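Local structure of glucanase (Clostridium thermocellum, 5GXX) at residues A[101-106]-A[165-170]; A[143-148]-A[173-178]; A[213-216]-A[221-224]; A[254-259]-A[263-268]. The protein probably hydrolyses internal beta-1,4-glucosidic bonds of cellulose as a family 9 endoglucanase of the cellulosome. The protein carries 1 engineered substitution. All blocks are in the same frame, centred on the assembly; numbering follows the deposited sequence.

All four contacts lie in the helical catalytic domain of family 9. Following the chain, 101-106 leaves helix 85-101 and meets 165-170 on helix 162-178 in interaction 1. Before that loop closes, helix 142-158 begins, and its 143-148 pairs with 173-178 farther along helix 162-178, so interaction 2 crosses interaction 1 and the two touch, Cys-102 against Met-148. The other two follow in series: interaction 3 spans the short helix 215-224, and interaction 4 closes the tight turn between helices 249-260 and 263-276. A hydrogen bond between Asp-176 and Tyr-224 joins interactions 2 and 3, and one between Glu-222 and Tyr-265 joins interactions 3 and 4.

Interaction 1. Residues A[101-106]-A[165-170]; sequences ACDRGD and LRYAKK
Tyr-167 is the first residue of 165-170 to meet the loop 101-106, and it does so with the rim of its ring. Its CE2 lies 3.6 Å from OD2 of Asp-103, and the aspartate CB also sits at this edge, in the plane of the ring. Carboxylate and ring are turned almost square to each other, 83° between planes. A water joins their polar ends: it donates to Asp-103 OD2 at 2.8 Å and lies 2.6 Å from Tyr-167 OH. On this surface of the family 9 helical domain, the connection from helix 85-101 to strand 108-112 passes beside helix 162-178. An Asx turn shapes it, Gly-105 N donating to Asp-103 OD1 at 2.9 Å from above the carboxylate plane. The CB side of Asp-103 faces the helix, and chi1 of -179° sets CG anti to the backbone N; one oxygen serves the turn, the other the water. Arg-104 NH1 braces the loop from within, hydrogen-bonding to the carbonyl oxygens of Ala-101 and Asp-103. One helical turn after Tyr-167, Lys-170 lays CD over a face of the tyrosine ring, toward its rim. Its NZ stays 5.1 Å from Asp-103 OD2, too far for a salt bridge, so any attraction is probably weak.

Interaction 2. Residues A[143-148]-A[173-178]; sequences AVVGQM and ELADAT
Two neighbouring helices of the family 9 catalytic domain, 142-158 and 162-178, form a helical hairpin, and this contact lies where the start of the first meets the end of the second. The short segments run roughly antiparallel, at 151°, with axes 8.3 Å apart at closest approach. Small residues permit that spacing: the CA atoms of Gly-146 and Ala-175 come within 5.5 Å, and Ala-175 CB rests 3.7 Å from Gly-146 N, directly against the backbone. Val-145 flanks this point. Its CG1, anti to the backbone N (chi1 179°), touches Ala-175 CB at 3.9 Å and also reaches Leu-174 CD2 at 4.1 Å. One valine methyl thus packs against both the methyl of the alanine and one branch tip of the leucine. The side chains that meet across the segments are apolar; just beside them Ser-142 OG of helix 142-158 hydrogen-bonds to Ala-175 O. Leu-174 O accepts from both Thr-178 N and Thr-178 OG1, the latter at 2.8 Å, and the two donors come from opposite faces of the carbonyl plane. Val-145 also touches Val-108 of strand 108-112, and Ala-175 touches Leu-201 of helix 198-212, which add to the burial. Close antiparallel packing of consecutive helices, as here, is typical of the (alpha/alpha)6 barrel of family 9 glycoside hydrolases.

Interaction 3. Residues A[213-216]-A[221-224]; sequences GDRN and AESY
Arg-215 and Glu-222, two turns apart on the surface helix 215-224, form only a long salt bridge: NH2 of the arginine stands 4.0 Å from OE1 of the glutamate. The oxygen lies at the edge of the guanidinium, in its plane, while the carboxylate is turned 62° against that plane, so the two flat groups do not pair side by side. Bends at chi2 and chi3 carry the arginine tip toward the glutamate, whose own chain runs extended beyond CG. The stronger partner of Arg-215 NH2 is Asp-219 on the intervening turn, again in a salt bridge. Glu-222 OE2 forms a salt bridge with Lys-262 and a hydrogen bond with Tyr-265 OH. The glutamate thus ties this short surface helix of the family 9 domain to the region where helix 263-276 starts. Hydrogen bonding shapes the beginning of the helix. Gly-213, with positive phi, leaves the preceding helix 198-212, and Asp-214 follows as N-cap. Its OD1 accepts from Asn-216 N at 3.0 Å, met on the anti side of the carboxylate but 35° out of its plane, with an N-H...O angle of 154°. Farther along, Tyr-224 N hydrogen-bonds to Ala-221 O at 3.0 Å.

Interaction 4. Residues A[254-259]-A[263-268]; sequences ILLARA and EEYHKF
The ring of Tyr-265 is held between two aliphatic carbons: Leu-256 CB lies over the centre of one face, and Glu-264 CG, from the tyrosine's own helix, over the other. The leucine contact is a CH-pi interaction, 3.8 Å from CB to the ring centroid and only 6° off the normal. Beside it, Ala-257 CB makes a second one on a face of His-266, 3.7 Å from the imidazole centroid. Both belong to a tight helical hairpin in the family 9 catalytic domain, in which helix 249-260 turns almost at once into helix 263-276; the segments run at 140° with axes 8.0 Å apart. On the same face as its CB, Leu-256 CD1 lies farther out toward the hydroxyl end, 3.7 Å from Tyr-265 CE1. At the root of the ring, the CB atoms of Ala-257 and Tyr-265 meet at 3.6 Å, where the two CA atoms are just 4.7 Å apart. The phenol OH hydrogen-bonds to Glu-222 OE2 of helix 215-224. For the histidine, chi1 of -77° places CG beside its backbone N and brings the imidazole over the alanine methyl, and ND1 hydrogen-bonds to Tyr-315 OH of helix 301-318, which would fix the ring's rotation. At the imidazole edge, in its plane, a water sits 2.7 Å from His-266 NE2 and donates to Ala-257 O at 3.2 Å.

Interaction 1. Residues A[101-106]-A[165-170]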
loop_
_atom_site.group_PDB
_atom_site.type_symbol
_atom_site.label_atom_id
_atom_site.label_comp_id
_atom_site.label_asym_id
_atom_site.label_seq_id
_atom_site.Cartn_x
_atom_site.Cartn_y
_atom_site.Cartn_z
ATOM N N ALA A 101 -29.197 -34.980 -8.607
ATOM C CA ALA A 101 -28.605 -34.077 -9.591
ATOM C C ALA A 101 -27.099 -34.254 -9.758
ATOM O O ALA A 101 -26.528 -33.807 -10.756
ATOM C CB ALA A 101 -28.974 -32.620 -9.301
ATOM N N CYS A 102 -26.459 -34.920 -8.798
ATOM C CA CYS A 102 -25.018 -35.191 -8.850
ATOM C C CYS A 102 -24.630 -36.356 -9.769
ATOM O O CYS A 102 -23.442 -36.571 -10.003
ATOM C CB CYS A 102 -24.492 -35.543 -7.462
ATOM S SG CYS A 102 -24.335 -34.104 -6.377
ATOM N N ASP A 103 -25.610 -37.100 -10.275
ATOM C CA ASP A 103 -25.334 -38.257 -11.119
ATOM C C ASP A 103 -24.532 -37.887 -12.366
ATOM O O ASP A 103 -24.899 -36.949 -13.076
ATOM C CB ASP A 103 -26.648 -38.909 -11.563
ATOM C CG ASP A 103 -26.440 -40.134 -12.433
ATOM O OD1 ASP A 103 -25.536 -40.953 -12.161
ATOM O OD2 ASP A 103 -27.222 -40.274 -13.397
ATOM N N ARG A 104 -23.456 -38.627 -12.631
ATOM C CA ARG A 104 -22.717 -38.500 -13.890
ATOM C C ARG A 104 -22.510 -39.893 -14.496
ATOM O O ARG A 104 -21.565 -40.119 -15.254
ATOM C CB ARG A 104 -21.386 -37.756 -13.689
ATOM C CG ARG A 104 -21.477 -36.293 -13.218
ATOM C CD ARG A 104 -22.159 -35.407 -14.246
ATOM N NE ARG A 104 -22.262 -33.988 -13.910
ATOM C CZ ARG A 104 -23.286 -33.404 -13.283
ATOM N NH1 ARG A 104 -24.341 -34.098 -12.844
ATOM N NH2 ARG A 104 -23.235 -32.093 -13.090
ATOM N N GLY A 105 -23.377 -40.832 -14.114
ATOM C CA GLY A 105 -23.395 -42.197 -14.653
ATOM C C GLY A 105 -22.452 -43.202 -14.021
ATOM O O GLY A 105 -22.827 -43.962 -13.121
ATOM N N ASP A 106 -21.224 -43.217 -14.521
ATOM C CA ASP A 106 -20.151 -44.071 -14.030
ATOM C C ASP A 106 -19.427 -43.390 -12.863
ATOM O O ASP A 106 -18.390 -43.863 -12.393
ATOM C CB ASP A 106 -19.174 -44.254 -15.188
ATOM C CG ASP A 106 -18.934 -42.944 -15.935
ATOM O OD1 ASP A 106 -18.331 -42.022 -15.331
ATOM O OD2 ASP A 106 -19.384 -42.811 -17.102
ATOM N N LEU A 165 -35.516 -44.220 -5.425
ATOM C CA LEU A 165 -35.163 -45.635 -5.370
ATOM C C LEU A 165 -34.324 -46.037 -6.582
ATOM O O LEU A 165 -33.354 -46.786 -6.454
ATOM C CB LEU A 165 -36.416 -46.519 -5.263
ATOM C CG LEU A 165 -36.128 -48.026 -5.254
ATOM C CD1 LEU A 165 -35.236 -48.485 -4.092
ATOM C CD2 LEU A 165 -37.425 -48.819 -5.286
ATOM N N ARG A 166 -34.690 -45.509 -7.747
ATOM C CA ARG A 166 -33.932 -45.756 -8.968
ATOM C C ARG A 166 -32.470 -45.320 -8.809
ATOM O O ARG A 166 -31.550 -46.079 -9.142
ATOM C CB ARG A 166 -34.600 -45.051 -10.149
ATOM C CG ARG A 166 -33.839 -45.162 -11.468
ATOM C CD ARG A 166 -34.580 -44.437 -12.596
ATOM N NE ARG A 166 -33.804 -44.370 -13.835
ATOM C CZ ARG A 166 -33.738 -45.345 -14.749
ATOM N NH1 ARG A 166 -34.374 -46.498 -14.562
ATOM N NH2 ARG A 166 -33.000 -45.172 -15.843
ATOM N N TYR A 167 -32.269 -44.109 -8.284
ATOM C CA TYR A 167 -30.928 -43.567 -8.077
ATOM C C TYR A 167 -30.210 -44.231 -6.908
ATOM O O TYR A 167 -28.995 -44.408 -6.960
ATOM C CB TYR A 167 -30.953 -42.042 -7.954
ATOM C CG TYR A 167 -31.106 -41.390 -9.314
ATOM C CD1 TYR A 167 -32.353 -41.318 -9.940
ATOM C CD2 TYR A 167 -29.997 -40.884 -9.989
ATOM C CE1 TYR A 167 -32.488 -40.751 -11.209
ATOM C CE2 TYR A 167 -30.122 -40.311 -11.256
ATOM C CZ TYR A 167 -31.371 -40.236 -11.851
ATOM O OH TYR A 167 -31.501 -39.667 -13.105
ATOM N N ALA A 168 -30.947 -44.607 -5.865
ATOM C CA ALA A 168 -30.341 -45.393 -4.790
ATOM C C ALA A 168 -29.720 -46.676 -5.341
ATOM O O ALA A 168 -28.610 -47.058 -4.960
ATOM C CB ALA A 168 -31.365 -45.730 -3.740
ATOM N N LYS A 169 -30.432 -47.346 -6.247
ATOM C CA LYS A 169 -29.914 -48.565 -6.856
ATOM C C LYS A 169 -28.752 -48.272 -7.798
ATOM O O LYS A 169 -27.796 -49.052 -7.834
ATOM C CB LYS A 169 -31.021 -49.280 -7.624
ATOM C CG LYS A 169 -32.114 -49.858 -6.751
ATOM C CD LYS A 169 -33.207 -50.491 -7.605
ATOM C CE LYS A 169 -34.283 -51.122 -6.746
ATOM N NZ LYS A 169 -35.144 -52.006 -7.593
ATOM N N LYS A 170 -28.837 -47.166 -8.542
ATOM C CA LYS A 170 -27.756 -46.770 -9.444
ATOM C C LYS A 170 -26.473 -46.592 -8.634
ATOM O O LYS A 170 -25.421 -47.154 -8.949
ATOM C CB LYS A 170 -28.075 -45.463 -10.183
ATOM C CG LYS A 170 -28.899 -45.539 -11.458
ATOM C CD LYS A 170 -28.950 -44.148 -12.081
ATOM C CE LYS A 170 -29.973 -44.040 -13.203
ATOM N NZ LYS A 170 -29.511 -44.742 -14.428
HETATM O O HOH W 1 -29.298 -38.590 -14.109
#

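Interaction 2. Residues A[143-148]-A[173-178]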
loop_
_atom_site.group_PDB
_atom_site.type_symbol
_atom_site.label_atom_id
_atom_site.label_comp_id
_atom_site.label_asym_id
_atom_site.label_seq_id
_atom_site.Cartn_x
_atom_site.Cartn_y
_atom_site.Cartn_z
ATOM N N ALA A 143 -17.408 -45.034 -0.303
ATOM C CA ALA A 143 -18.013 -44.442 0.897
ATOM C C ALA A 143 -19.004 -43.342 0.532
ATOM O O ALA A 143 -20.182 -43.408 0.889
ATOM C CB ALA A 143 -16.939 -43.904 1.836
ATOM N N VAL A 144 -18.554 -42.356 -0.236
ATOM C CA VAL A 144 -19.450 -41.252 -0.572
ATOM C C VAL A 144 -20.619 -41.728 -1.437
ATOM O O VAL A 144 -21.768 -41.357 -1.172
ATOM C CB VAL A 144 -18.716 -40.020 -1.148
ATOM C CG1 VAL A 144 -18.133 -40.306 -2.534
ATOM C CG2 VAL A 144 -19.631 -38.794 -1.167
ATOM N N VAL A 145 -20.352 -42.549 -2.454
ATOM C CA VAL A 145 -21.449 -43.039 -3.282
ATOM C C VAL A 145 -22.398 -43.980 -2.538
ATOM O O VAL A 145 -23.606 -43.961 -2.777
ATOM C CB VAL A 145 -20.920 -43.717 -4.582
ATOM C CG1 VAL A 145 -22.059 -44.268 -5.448
ATOM C CG2 VAL A 145 -20.096 -42.732 -5.418
ATOM N N GLY A 146 -21.861 -44.790 -1.630
ATOM C CA GLY A 146 -22.679 -45.710 -0.849
ATOM C C GLY A 146 -23.596 -44.946 0.094
ATOM O O GLY A 146 -24.757 -45.312 0.295
ATOM N N GLN A 147 -23.063 -43.879 0.679
ATOM C CA GLN A 147 -23.878 -43.025 1.553
ATOM C C GLN A 147 -24.973 -42.300 0.779
ATOM O O GLN A 147 -26.114 -42.207 1.241
ATOM C CB GLN A 147 -23.011 -42.046 2.370
ATOM C CG GLN A 147 -23.745 -41.285 3.487
ATOM C CD GLN A 147 -24.359 -42.188 4.542
ATOM O OE1 GLN A 147 -25.573 -42.173 4.734
ATOM N NE2 GLN A 147 -23.534 -42.982 5.221
ATOM N N MET A 148 -24.647 -41.832 -0.424
ATOM C CA MET A 148 -25.657 -41.192 -1.266
ATOM C C MET A 148 -26.752 -42.209 -1.598
ATOM O O MET A 148 -27.939 -41.879 -1.581
ATOM C CB MET A 148 -25.035 -40.604 -2.540
ATOM C CG MET A 148 -24.041 -39.471 -2.282
ATOM S SD MET A 148 -23.013 -39.053 -3.722
ATOM C CE MET A 148 -24.249 -38.502 -4.910
ATOM N N GLU A 173 -25.048 -49.849 -6.879
ATOM C CA GLU A 173 -24.363 -50.723 -7.814
ATOM C C GLU A 173 -22.961 -50.211 -8.142
ATOM O O GLU A 173 -22.028 -51.017 -8.252
ATOM C CB GLU A 173 -25.218 -50.925 -9.069
ATOM C CG GLU A 173 -26.415 -51.834 -8.822
ATOM C CD GLU A 173 -27.527 -51.666 -9.849
ATOM O OE1 GLU A 173 -27.299 -51.031 -10.906
ATOM O OE2 GLU A 173 -28.648 -52.169 -9.601
ATOM N N LEU A 174 -22.830 -48.895 -8.317
ATOM C CA LEU A 174 -21.555 -48.257 -8.639
ATOM C C LEU A 174 -20.606 -48.388 -7.464
ATOM O O LEU A 174 -19.440 -48.728 -7.614
ATOM C CB LEU A 174 -21.731 -46.777 -8.996
ATOM C CG LEU A 174 -20.470 -45.913 -9.140
ATOM C CD1 LEU A 174 -19.586 -46.440 -10.259
ATOM C CD2 LEU A 174 -20.769 -44.433 -9.363
ATOM N N ALA A 175 -21.115 -48.102 -6.275
ATOM C CA ALA A 175 -20.278 -48.157 -5.090
ATOM C C ALA A 175 -19.777 -49.567 -4.835
ATOM O O ALA A 175 -18.621 -49.771 -4.467
ATOM C CB ALA A 175 -21.067 -47.651 -3.894
ATOM N N ASP A 176 -20.667 -50.529 -5.058
ATOM C CA ASP A 176 -20.384 -51.938 -4.823
ATOM C C ASP A 176 -19.456 -52.547 -5.881
ATOM O O ASP A 176 -18.757 -53.523 -5.617
ATOM C CB ASP A 176 -21.712 -52.698 -4.748
ATOM C CG ASP A 176 -21.564 -54.137 -4.287
ATOM O OD1 ASP A 176 -20.799 -54.411 -3.335
ATOM O OD2 ASP A 176 -22.290 -54.985 -4.862
ATOM N N ALA A 177 -19.430 -51.958 -7.072
ATOM C CA ALA A 177 -18.583 -52.469 -8.150
ATOM C C ALA A 177 -17.188 -51.862 -8.006
ATOM O O ALA A 177 -16.190 -52.524 -8.289
ATOM C CB ALA A 177 -19.191 -52.113 -9.492
ATOM N N THR A 178 -17.129 -50.619 -7.528
ATOM C CA THR A 178 -15.889 -49.851 -7.406
ATOM C C THR A 178 -15.015 -50.328 -6.243
ATOM O O THR A 178 -13.789 -50.379 -6.355
ATOM C CB THR A 178 -16.188 -48.343 -7.249
ATOM O OG1 THR A 178 -16.925 -47.859 -8.376
ATOM C CG2 THR A 178 -14.926 -47.511 -7.109
#

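Interaction 3. Residues A[213-216]-A[221-224]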
loop_
_atom_site.group_PDB
_atom_site.type_symbol
_atom_site.label_atom_id
_atom_site.label_comp_id
_atom_site.label_asym_id
_atom_site.label_seq_id
_atom_site.Cartn_x
_atom_site.Cartn_y
_atom_site.Cartn_z
ATOM N N GLY A 213 -37.428 -55.279 -0.005
ATOM C CA GLY A 213 -37.695 -56.635 0.468
ATOM C C GLY A 213 -36.968 -57.705 -0.328
ATOM O O GLY A 213 -37.194 -58.898 -0.127
ATOM N N ASP A 214 -36.083 -57.260 -1.213
ATOM C CA ASP A 214 -35.321 -58.111 -2.114
ATOM C C ASP A 214 -34.182 -58.707 -1.306
ATOM O O ASP A 214 -33.338 -57.989 -0.759
ATOM C CB ASP A 214 -34.793 -57.268 -3.283
ATOM C CG ASP A 214 -34.048 -58.074 -4.333
ATOM O OD1 ASP A 214 -33.555 -59.190 -4.049
ATOM O OD2 ASP A 214 -33.955 -57.556 -5.472
ATOM N N ARG A 215 -34.185 -60.031 -1.236
ATOM C CA ARG A 215 -33.233 -60.735 -0.388
ATOM C C ARG A 215 -31.790 -60.677 -0.879
ATOM O O ARG A 215 -30.872 -60.913 -0.093
ATOM C CB ARG A 215 -33.700 -62.159 -0.126
ATOM C CG ARG A 215 -34.356 -62.308 1.241
ATOM C CD ARG A 215 -33.974 -63.649 1.812
ATOM N NE ARG A 215 -32.531 -63.760 2.020
ATOM C CZ ARG A 215 -31.929 -63.457 3.169
ATOM N NH1 ARG A 215 -32.656 -63.038 4.194
ATOM N NH2 ARG A 215 -30.616 -63.578 3.318
ATOM N N ASN A 216 -31.579 -60.334 -2.149
ATOM C CA ASN A 216 -30.223 -60.106 -2.639
ATOM C C ASN A 216 -29.519 -59.039 -1.815
ATOM O O ASN A 216 -28.340 -59.190 -1.495
ATOM C CB ASN A 216 -30.204 -59.723 -4.117
ATOM C CG ASN A 216 -30.757 -60.819 -4.998
ATOM O OD1 ASN A 216 -30.860 -61.974 -4.575
ATOM N ND2 ASN A 216 -31.123 -60.465 -6.228
ATOM N N ALA A 221 -25.788 -57.416 2.437
ATOM C CA ALA A 221 -25.569 -56.794 3.747
ATOM C C ALA A 221 -24.808 -57.739 4.674
ATOM O O ALA A 221 -23.758 -57.380 5.224
ATOM C CB ALA A 221 -26.904 -56.383 4.366
ATOM N N GLU A 222 -25.326 -58.958 4.803
ATOM C CA GLU A 222 -24.730 -59.948 5.700
ATOM C C GLU A 222 -23.320 -60.358 5.282
ATOM O O GLU A 222 -22.484 -60.644 6.139
ATOM C CB GLU A 222 -25.676 -61.131 5.925
ATOM C CG GLU A 222 -26.996 -60.683 6.537
ATOM C CD GLU A 222 -27.780 -61.784 7.216
ATOM O OE1 GLU A 222 -28.488 -62.537 6.501
ATOM O OE2 GLU A 222 -27.709 -61.878 8.464
ATOM N N SER A 223 -23.035 -60.284 3.984
ATOM C CA SER A 223 -21.708 -60.564 3.442
ATOM C C SER A 223 -20.651 -59.516 3.802
ATOM O O SER A 223 -19.449 -59.781 3.738
ATOM C CB SER A 223 -21.788 -60.727 1.919
ATOM O OG SER A 223 -21.642 -59.497 1.229
ATOM N N TYR A 224 -21.086 -58.312 4.164
ATOM C CA TYR A 224 -20.143 -57.241 4.472
ATOM C C TYR A 224 -19.660 -57.266 5.916
ATOM O O TYR A 224 -18.609 -56.691 6.208
ATOM C CB TYR A 224 -20.740 -55.861 4.186
ATOM C CG TYR A 224 -21.160 -55.624 2.753
ATOM C CD1 TYR A 224 -20.264 -55.780 1.699
ATOM C CD2 TYR A 224 -22.453 -55.205 2.459
ATOM C CE1 TYR A 224 -20.660 -55.556 0.383
ATOM C CE2 TYR A 224 -22.852 -54.972 1.147
ATOM C CZ TYR A 224 -21.954 -55.155 0.116
ATOM O OH TYR A 224 -22.367 -54.909 -1.184
#

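Interaction 4. Residues A[254-259]-A[263-268]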
loop_
_atom_site.group_PDB
_atom_site.type_symbol
_atom_site.label_atom_id
_atom_site.label_comp_id
_atom_site.label_asym_id
_atom_site.label_seq_id
_atom_site.Cartn_x
_atom_site.Cartn_y
_atom_site.Cartn_z
ATOM N N ILE A 254 -28.188 -52.389 14.276
ATOM C CA ILE A 254 -29.464 -52.234 14.958
ATOM C C ILE A 254 -30.623 -52.566 14.021
ATOM O O ILE A 254 -31.525 -53.310 14.404
ATOM C CB ILE A 254 -29.585 -50.840 15.617
ATOM C CG1 ILE A 254 -28.682 -50.798 16.859
ATOM C CG2 ILE A 254 -31.034 -50.500 15.965
ATOM C CD1 ILE A 254 -28.458 -49.394 17.388
ATOM N N LEU A 255 -30.571 -52.041 12.800
ATOM C CA LEU A 255 -31.592 -52.331 11.806
ATOM C C LEU A 255 -31.617 -53.818 11.468
ATOM O O LEU A 255 -32.692 -54.380 11.277
ATOM C CB LEU A 255 -31.366 -51.502 10.533
ATOM C CG LEU A 255 -31.508 -49.987 10.675
ATOM C CD1 LEU A 255 -31.006 -49.304 9.404
ATOM C CD2 LEU A 255 -32.938 -49.563 11.019
ATOM N N LEU A 256 -30.456 -54.462 11.397
ATOM C CA LEU A 256 -30.385 -55.888 11.063
ATOM C C LEU A 256 -30.793 -56.816 12.207
ATOM O O LEU A 256 -31.246 -57.938 11.967
ATOM C CB LEU A 256 -28.984 -56.260 10.587
ATOM C CG LEU A 256 -28.587 -55.857 9.161
ATOM C CD1 LEU A 256 -27.239 -56.494 8.868
ATOM C CD2 LEU A 256 -29.614 -56.358 8.140
ATOM N N ALA A 257 -30.620 -56.348 13.446
ATOM C CA ALA A 257 -31.164 -57.032 14.618
ATOM C C ALA A 257 -32.682 -57.069 14.521
ATOM O O ALA A 257 -33.288 -58.125 14.711
ATOM C CB ALA A 257 -30.742 -56.325 15.906
ATOM N N ARG A 258 -33.289 -55.923 14.226
ATOM C CA ARG A 258 -34.739 -55.882 14.051
ATOM C C ARG A 258 -35.197 -56.733 12.857
ATOM O O ARG A 258 -36.159 -57.502 12.975
ATOM C CB ARG A 258 -35.249 -54.440 14.002
ATOM C CG ARG A 258 -36.759 -54.288 13.941
ATOM C CD ARG A 258 -37.165 -52.845 14.168
ATOM N NE ARG A 258 -36.689 -51.995 13.074
ATOM C CZ ARG A 258 -36.766 -50.670 13.054
ATOM N NH1 ARG A 258 -37.308 -50.010 14.063
ATOM N NH2 ARG A 258 -36.309 -50.009 12.001
ATOM N N ALA A 259 -34.485 -56.651 11.737
ATOM C CA ALA A 259 -34.914 -57.331 10.506
ATOM C C ALA A 259 -34.774 -58.853 10.475
ATOM O O ALA A 259 -35.673 -59.532 9.973
ATOM C CB ALA A 259 -34.250 -56.714 9.277
ATOM N N GLU A 263 -29.163 -63.231 16.655
ATOM C CA GLU A 263 -28.538 -62.924 17.937
ATOM C C GLU A 263 -27.214 -62.178 17.779
ATOM O O GLU A 263 -26.873 -61.344 18.622
ATOM C CB GLU A 263 -28.384 -64.212 18.760
ATOM C CG GLU A 263 -27.537 -64.095 20.018
ATOM C CD GLU A 263 -28.173 -63.254 21.113
ATOM O OE1 GLU A 263 -29.348 -62.830 20.975
ATOM O OE2 GLU A 263 -27.462 -63.018 22.118
ATOM N N GLU A 264 -26.478 -62.454 16.702
ATOM C CA GLU A 264 -25.231 -61.728 16.443
ATOM C C GLU A 264 -25.425 -60.207 16.400
ATOM O O GLU A 264 -24.560 -59.458 16.857
ATOM C CB GLU A 264 -24.536 -62.238 15.177
ATOM C CG GLU A 264 -25.205 -61.812 13.883
ATOM C CD GLU A 264 -24.575 -62.459 12.667
ATOM O OE1 GLU A 264 -24.788 -63.672 12.470
ATOM O OE2 GLU A 264 -23.892 -61.753 11.898
ATOM N N TYR A 265 -26.560 -59.761 15.868
ATOM C CA TYR A 265 -26.837 -58.332 15.724
ATOM C C TYR A 265 -27.284 -57.750 17.062
ATOM O O TYR A 265 -26.994 -56.592 17.372
ATOM C CB TYR A 265 -27.869 -58.059 14.629
ATOM C CG TYR A 265 -27.427 -58.600 13.289
ATOM C CD1 TYR A 265 -26.243 -58.156 12.711
ATOM C CD2 TYR A 265 -28.171 -59.564 12.613
ATOM C CE1 TYR A 265 -25.803 -58.641 11.499
ATOM C CE2 TYR A 265 -27.731 -60.070 11.388
ATOM C CZ TYR A 265 -26.549 -59.601 10.847
ATOM O OH TYR A 265 -26.076 -60.071 9.643
ATOM N N HIS A 266 -28.003 -58.557 17.839
ATOM C CA HIS A 266 -28.441 -58.147 19.168
ATOM C C HIS A 266 -27.276 -58.053 20.140
ATOM O O HIS A 266 -27.165 -57.084 20.905
ATOM C CB HIS A 266 -29.546 -59.068 19.703
ATOM C CG HIS A 266 -30.884 -58.789 19.104
ATOM N ND1 HIS A 266 -31.632 -57.680 19.436
ATOM C CD2 HIS A 266 -31.605 -59.465 18.176
ATOM C CE1 HIS A 266 -32.758 -57.682 18.744
ATOM N NE2 HIS A 266 -32.760 -58.751 17.966
ATOM N N LYS A 267 -26.380 -59.032 20.075
ATOM C CA LYS A 267 -25.161 -59.012 20.867
ATOM C C LYS A 267 -24.350 -57.754 20.582
ATOM O O LYS A 267 -23.884 -57.103 21.534
ATOM C CB LYS A 267 -24.304 -60.255 20.619
ATOM C CG LYS A 267 -22.960 -60.259 21.326
ATOM C CD LYS A 267 -22.235 -61.589 21.149
ATOM C CE LYS A 267 -20.928 -61.588 21.928
ATOM N NZ LYS A 267 -20.384 -62.967 22.061
ATOM N N PHE A 268 -24.166 -57.451 19.297
ATOM C CA PHE A 268 -23.451 -56.236 18.909
ATOM C C PHE A 268 -24.120 -54.968 19.432
ATOM O O PHE A 268 -23.431 -54.136 20.031
ATOM C CB PHE A 268 -23.244 -56.117 17.393
ATOM C CG PHE A 268 -22.597 -54.811 17.016
ATOM C CD1 PHE A 268 -21.217 -54.705 17.019
ATOM C CD2 PHE A 268 -23.368 -53.676 16.788
ATOM C CE1 PHE A 268 -20.602 -53.489 16.722
ATOM C CE2 PHE A 268 -22.767 -52.461 16.489
ATOM C CZ PHE A 268 -21.381 -52.368 16.469
HETATM O O HOH W 2 -35.249 -59.124 17.050
#